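Local coordinates for protein BB_2cx5_001 (Thermus thermophilus, PDB 3RI0) that is a designed scaffold on an aminoacyl-tRNA editing-domain fold, intended to present a grafted linear epitope, probably from HIV, for immunogen design, at residues 47-52 and 62-67; 58-63 and 110-115. The protein carries 6 engineered substitutions. All coordinates share one frame; numbering follows the deposited sequence.

Strand 59-65 is the shared element. Contact 1 pairs its later half, within 62-67, with 47-52 in antiparallel fashion, whereas contact 2 pairs its earlier half, within 58-63, with 110-115 in parallel. The strand is thus an interior one of a mixed sheet, and the contact centres lie about 11 Å apart. Phe62 and Leu63 belong to both: Phe62 bonds through its backbone to Leu51 while its ring lies beside that of Tyr114. The contacts also touch directly, Leu61 CD2 packing 3.4 Å from Leu51 O. Contact 1 is the more central, its centre about 5 Å from that of the chain against about 10 Å for contact 2.

Contact 1: residues 47-52 and 62-67. Engineered in segment 47-52: Ala52 (natural residue Val).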
# COMPACT_ATOMS: atom_id res chain seq x y z
N ILE A 47 -4.98 0.13 -8.37
CA ILE A 47 -3.88 0.71 -7.62
C ILE A 47 -4.12 0.50 -6.13
O ILE A 47 -5.23 0.71 -5.64
CB ILE A 47 -3.75 2.23 -7.89
CG1 ILE A 47 -3.49 2.49 -9.38
CG2 ILE A 47 -2.61 2.81 -7.03
CD1 ILE A 47 -2.21 1.90 -9.90
N VAL A 48 -3.07 0.10 -5.43
CA VAL A 48 -3.16 -0.15 -4.00
C VAL A 48 -2.53 0.99 -3.21
O VAL A 48 -1.35 1.28 -3.37
CB VAL A 48 -2.42 -1.44 -3.62
CG1 VAL A 48 -2.69 -1.77 -2.15
CG2 VAL A 48 -2.85 -2.59 -4.54
N LYS A 49 -3.34 1.63 -2.36
CA LYS A 49 -2.85 2.71 -1.50
C LYS A 49 -2.55 2.11 -0.13
O LYS A 49 -3.40 1.46 0.48
CB LYS A 49 -3.93 3.79 -1.35
CG LYS A 49 -4.27 4.51 -2.66
CD LYS A 49 -5.40 5.52 -2.47
CE LYS A 49 -6.65 4.86 -1.88
NZ LYS A 49 -7.79 5.82 -1.78
N SER A 50 -1.33 2.31 0.36
CA SER A 50 -0.92 1.78 1.66
C SER A 50 -1.03 2.88 2.71
O SER A 50 -0.07 3.64 2.94
CB SER A 50 0.52 1.26 1.59
OG SER A 50 0.63 0.22 0.64
N LEU A 51 -2.20 2.96 3.34
CA LEU A 51 -2.50 3.97 4.35
C LEU A 51 -2.18 3.56 5.79
O LEU A 51 -2.71 2.56 6.29
CB LEU A 51 -3.97 4.38 4.23
CG LEU A 51 -4.46 4.76 2.82
CD1 LEU A 51 -5.95 5.05 2.83
CD2 LEU A 51 -3.69 5.97 2.33
N ALA A 52 -1.34 4.34 6.46
CA ALA A 52 -0.97 4.04 7.84
C ALA A 52 -1.64 4.99 8.85
O ALA A 52 -1.64 6.21 8.66
CB ALA A 52 0.53 4.11 7.99
N PHE A 62 -3.54 -0.09 6.18
CA PHE A 62 -4.74 -0.33 5.40
C PHE A 62 -4.46 -0.21 3.91
O PHE A 62 -4.03 0.82 3.42
CB PHE A 62 -5.85 0.63 5.81
CG PHE A 62 -6.30 0.45 7.23
CD1 PHE A 62 -5.68 1.14 8.27
CD2 PHE A 62 -7.35 -0.42 7.54
CE1 PHE A 62 -6.09 0.97 9.60
CE2 PHE A 62 -7.77 -0.61 8.88
CZ PHE A 62 -7.13 0.10 9.90
N LEU A 63 -4.72 -1.30 3.19
CA LEU A 63 -4.49 -1.34 1.75
C LEU A 63 -5.86 -1.10 1.08
O LEU A 63 -6.75 -1.96 1.14
CB LEU A 63 -3.92 -2.71 1.38
CG LEU A 63 -2.76 -3.06 2.31
CD1 LEU A 63 -2.33 -4.50 2.09
CD2 LEU A 63 -1.60 -2.11 2.06
N VAL A 64 -6.00 0.06 0.44
CA VAL A 64 -7.26 0.45 -0.17
C VAL A 64 -7.22 0.55 -1.68
O VAL A 64 -6.23 0.99 -2.26
CB VAL A 64 -7.72 1.83 0.38
CG1 VAL A 64 -8.99 2.29 -0.32
CG2 VAL A 64 -7.93 1.73 1.88
N SER A 65 -8.30 0.14 -2.32
CA SER A 65 -8.40 0.23 -3.76
C SER A 65 -8.23 1.69 -4.15
O SER A 65 -8.63 2.59 -3.41
CB SER A 65 -9.76 -0.28 -4.24
OG SER A 65 -9.92 -0.04 -5.63
N GLY A 66 -7.62 1.95 -5.30
CA GLY A 66 -7.45 3.32 -5.73
C GLY A 66 -8.78 4.02 -6.01
O GLY A 66 -8.84 5.24 -6.04
N LYS A 67 -9.84 3.25 -6.20
CA LYS A 67 -11.15 3.84 -6.50
C LYS A 67 -12.03 3.98 -5.26
O LYS A 67 -13.24 4.23 -5.38
CB LYS A 67 -11.90 2.99 -7.51
CG LYS A 67 -12.54 1.77 -6.87
CD LYS A 67 -13.16 0.82 -7.87
CE LYS A 67 -13.53 -0.46 -7.16
NZ LYS A 67 -13.95 -1.54 -8.09
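Strands 47-52 and 62-65 run antiparallel, their axes 4.6 Å apart at the closest and their directions 148° apart, with Lys49-Val64 and Leu51-Phe62 as hydrogen-bonded pairs. Each of these pairs exchanges two N-H...O=C bonds; Lys49 N to Val64 O, at 3.0 Å, is almost straight (175°). Lys49 O takes a second, softer contact from Leu63 CA. Beyond the strand end, the Gly66 N to Ile47 O bond is weak because it is strongly bent.

Lys49, Leu51, Phe62 and Val64 share one face of the sheet. The Lys49 chain bends at chi3 (-56°) and carries CE across Val64, with Lys49 CE 3.8 Å from Val64 CG1 and 3.4 Å from Ser65 O; the ammonium then goes on to hydrogen-bond Asn68 O. Val64 splits its branches between two neighbours: CG1, anti to the backbone N, meets Lys49, while CG2 touches Leu51 CD1 at 4.0 Å. Leu51 O sits at the edge of the Phe62 ring, near its plane. On the other face, the Val48 side chain lies across that of Leu63, with Val48 CG1 3.9 Å from Leu63 CB, and the methyl CD2 of Leu63 rests 3.5 Å from Ser50 OG. Val48 also packs on Leu119 and Val125, continuing this apolar layer, and Ser65 OG is held by Gly45 O. Reciprocal bonding and alternating faces mark an antiparallel pair; because strands 47-54 and 59-65 follow each other directly in the chain through a short turn, they form a beta hairpin within the mixed sheet of the aminoacyl-tRNA editing-domain fold.

Contact 2: residues 58-63 and 110-115; sequences GAYLFL and PLPAYL
Tyr114, Leu61 and Leu63 bury the most surface where strand 59-63 runs beside 113-115. The Tyr114 and Phe62 side chains lie side by side and point the same way; their rings are nearly parallel (planes at 19°) but slid apart, with centroids 5.3 Å from each other. Little ring overlap results, and Phe62 CE2 meets Tyr114 CD1 at 3.7 Å. Leu61 O approaches the tyrosine ring at its edge, near the ring plane, and helix 72-79 adds Leu78 against Tyr114 and Ala75 against Phe62.

Leu61 serves the other face. Its CB rests 3.9 Å from Ala113 CB and also reaches Leu111 CB, whose residue extends a methyl, CD2, to within 3.6 Å of Ala59 CB. Further along, Leu63 CD1 meets Leu115 CD1 at 4.0 Å; Leu63 CG lies beside its own backbone N (chi1 -49°), bringing it near Tyr114 O. Leu143 and Leu144 of helix 140-147 pack against Leu115 on this side.

The backbone binds the strands in the staggered parallel pattern: Leu61 N to Pro112 O and Tyr114 N to Leu61 O, followed by Leu63 N to Tyr114 O at 2.9 Å and 171°. Leu61 thus bonds through both N and O, to the residues flanking Ala113. With the side chains meeting through carbon, this chemistry implies that backbone bonds set the parallel register while aromatic and aliphatic contacts add apolar packing on opposite faces.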
# COMPACT_ATOMS: atom_id res chain seq x y z
N GLY A 58 -1.39 0.68 18.91
CA GLY A 58 -0.20 0.82 18.08
C GLY A 58 -0.60 1.35 16.70
O GLY A 58 -1.65 1.97 16.57
N ALA A 59 0.24 1.13 15.69
CA ALA A 59 -0.07 1.59 14.34
C ALA A 59 -0.59 0.45 13.45
O ALA A 59 -0.22 -0.71 13.64
CB ALA A 59 1.16 2.20 13.72
N TYR A 60 -1.46 0.77 12.49
CA TYR A 60 -1.99 -0.26 11.59
C TYR A 60 -1.87 0.14 10.12
O TYR A 60 -1.75 1.33 9.79
CB TYR A 60 -3.46 -0.55 11.90
CG TYR A 60 -3.77 -0.65 13.37
CD1 TYR A 60 -3.92 0.50 14.14
CD2 TYR A 60 -3.91 -1.89 13.99
CE1 TYR A 60 -4.19 0.43 15.50
CE2 TYR A 60 -4.18 -1.97 15.36
CZ TYR A 60 -4.32 -0.80 16.10
OH TYR A 60 -4.60 -0.87 17.44
N LEU A 61 -1.94 -0.86 9.24
CA LEU A 61 -1.81 -0.63 7.81
C LEU A 61 -3.10 -0.98 7.07
O LEU A 61 -3.69 -2.04 7.28
CB LEU A 61 -0.66 -1.48 7.26
CG LEU A 61 0.16 -1.02 6.05
CD1 LEU A 61 0.30 -2.19 5.11
CD2 LEU A 61 -0.47 0.16 5.34
N PHE A 62 -3.54 -0.09 6.18
CA PHE A 62 -4.74 -0.33 5.40
C PHE A 62 -4.46 -0.21 3.91
O PHE A 62 -4.03 0.82 3.42
CB PHE A 62 -5.85 0.63 5.81
CG PHE A 62 -6.30 0.45 7.23
CD1 PHE A 62 -5.68 1.14 8.27
CD2 PHE A 62 -7.35 -0.42 7.54
CE1 PHE A 62 -6.09 0.97 9.60
CE2 PHE A 62 -7.77 -0.61 8.88
CZ PHE A 62 -7.13 0.10 9.90
N LEU A 63 -4.72 -1.30 3.19
CA LEU A 63 -4.49 -1.34 1.75
C LEU A 63 -5.86 -1.10 1.08
O LEU A 63 -6.75 -1.96 1.14
CB LEU A 63 -3.92 -2.71 1.38
CG LEU A 63 -2.76 -3.06 2.31
CD1 LEU A 63 -2.33 -4.50 2.09
CD2 LEU A 63 -1.60 -2.11 2.06
N PRO A 110 7.00 -3.61 11.35
CA PRO A 110 5.97 -4.46 10.73
C PRO A 110 4.63 -4.07 11.34
O PRO A 110 4.50 -3.97 12.56
CB PRO A 110 6.42 -5.87 11.10
CG PRO A 110 7.09 -5.65 12.44
CD PRO A 110 7.91 -4.41 12.18
N LEU A 111 3.63 -3.85 10.49
CA LEU A 111 2.32 -3.40 10.96
C LEU A 111 1.18 -4.38 10.68
O LEU A 111 1.14 -5.03 9.62
CB LEU A 111 1.96 -2.05 10.31
CG LEU A 111 2.89 -0.83 10.43
CD1 LEU A 111 2.43 0.27 9.47
CD2 LEU A 111 2.91 -0.30 11.85
N PRO A 112 0.23 -4.50 11.63
CA PRO A 112 -0.91 -5.40 11.42
C PRO A 112 -1.58 -4.81 10.17
O PRO A 112 -1.62 -3.58 10.05
CB PRO A 112 -1.76 -5.19 12.66
CG PRO A 112 -0.76 -4.76 13.71
CD PRO A 112 0.17 -3.85 12.95
N ALA A 113 -2.09 -5.63 9.25
CA ALA A 113 -2.69 -5.06 8.05
C ALA A 113 -4.08 -5.55 7.66
O ALA A 113 -4.52 -6.63 8.05
CB ALA A 113 -1.75 -5.24 6.88
N TYR A 114 -4.76 -4.72 6.87
CA TYR A 114 -6.10 -5.02 6.37
C TYR A 114 -6.17 -4.73 4.88
O TYR A 114 -5.54 -3.79 4.39
CB TYR A 114 -7.13 -4.22 7.15
CG TYR A 114 -7.05 -4.51 8.63
CD1 TYR A 114 -6.09 -3.89 9.43
CD2 TYR A 114 -7.89 -5.46 9.21
CE1 TYR A 114 -5.97 -4.21 10.78
CE2 TYR A 114 -7.77 -5.78 10.55
CZ TYR A 114 -6.81 -5.16 11.34
OH TYR A 114 -6.71 -5.49 12.67
N LEU A 115 -6.95 -5.53 4.16
CA LEU A 115 -7.07 -5.39 2.72
C LEU A 115 -8.49 -5.18 2.20
O LEU A 115 -9.35 -6.05 2.36
CB LEU A 115 -6.46 -6.62 2.03
CG LEU A 115 -6.48 -6.71 0.50
CD1 LEU A 115 -5.13 -6.33 -0.04
CD2 LEU A 115 -6.80 -8.12 0.06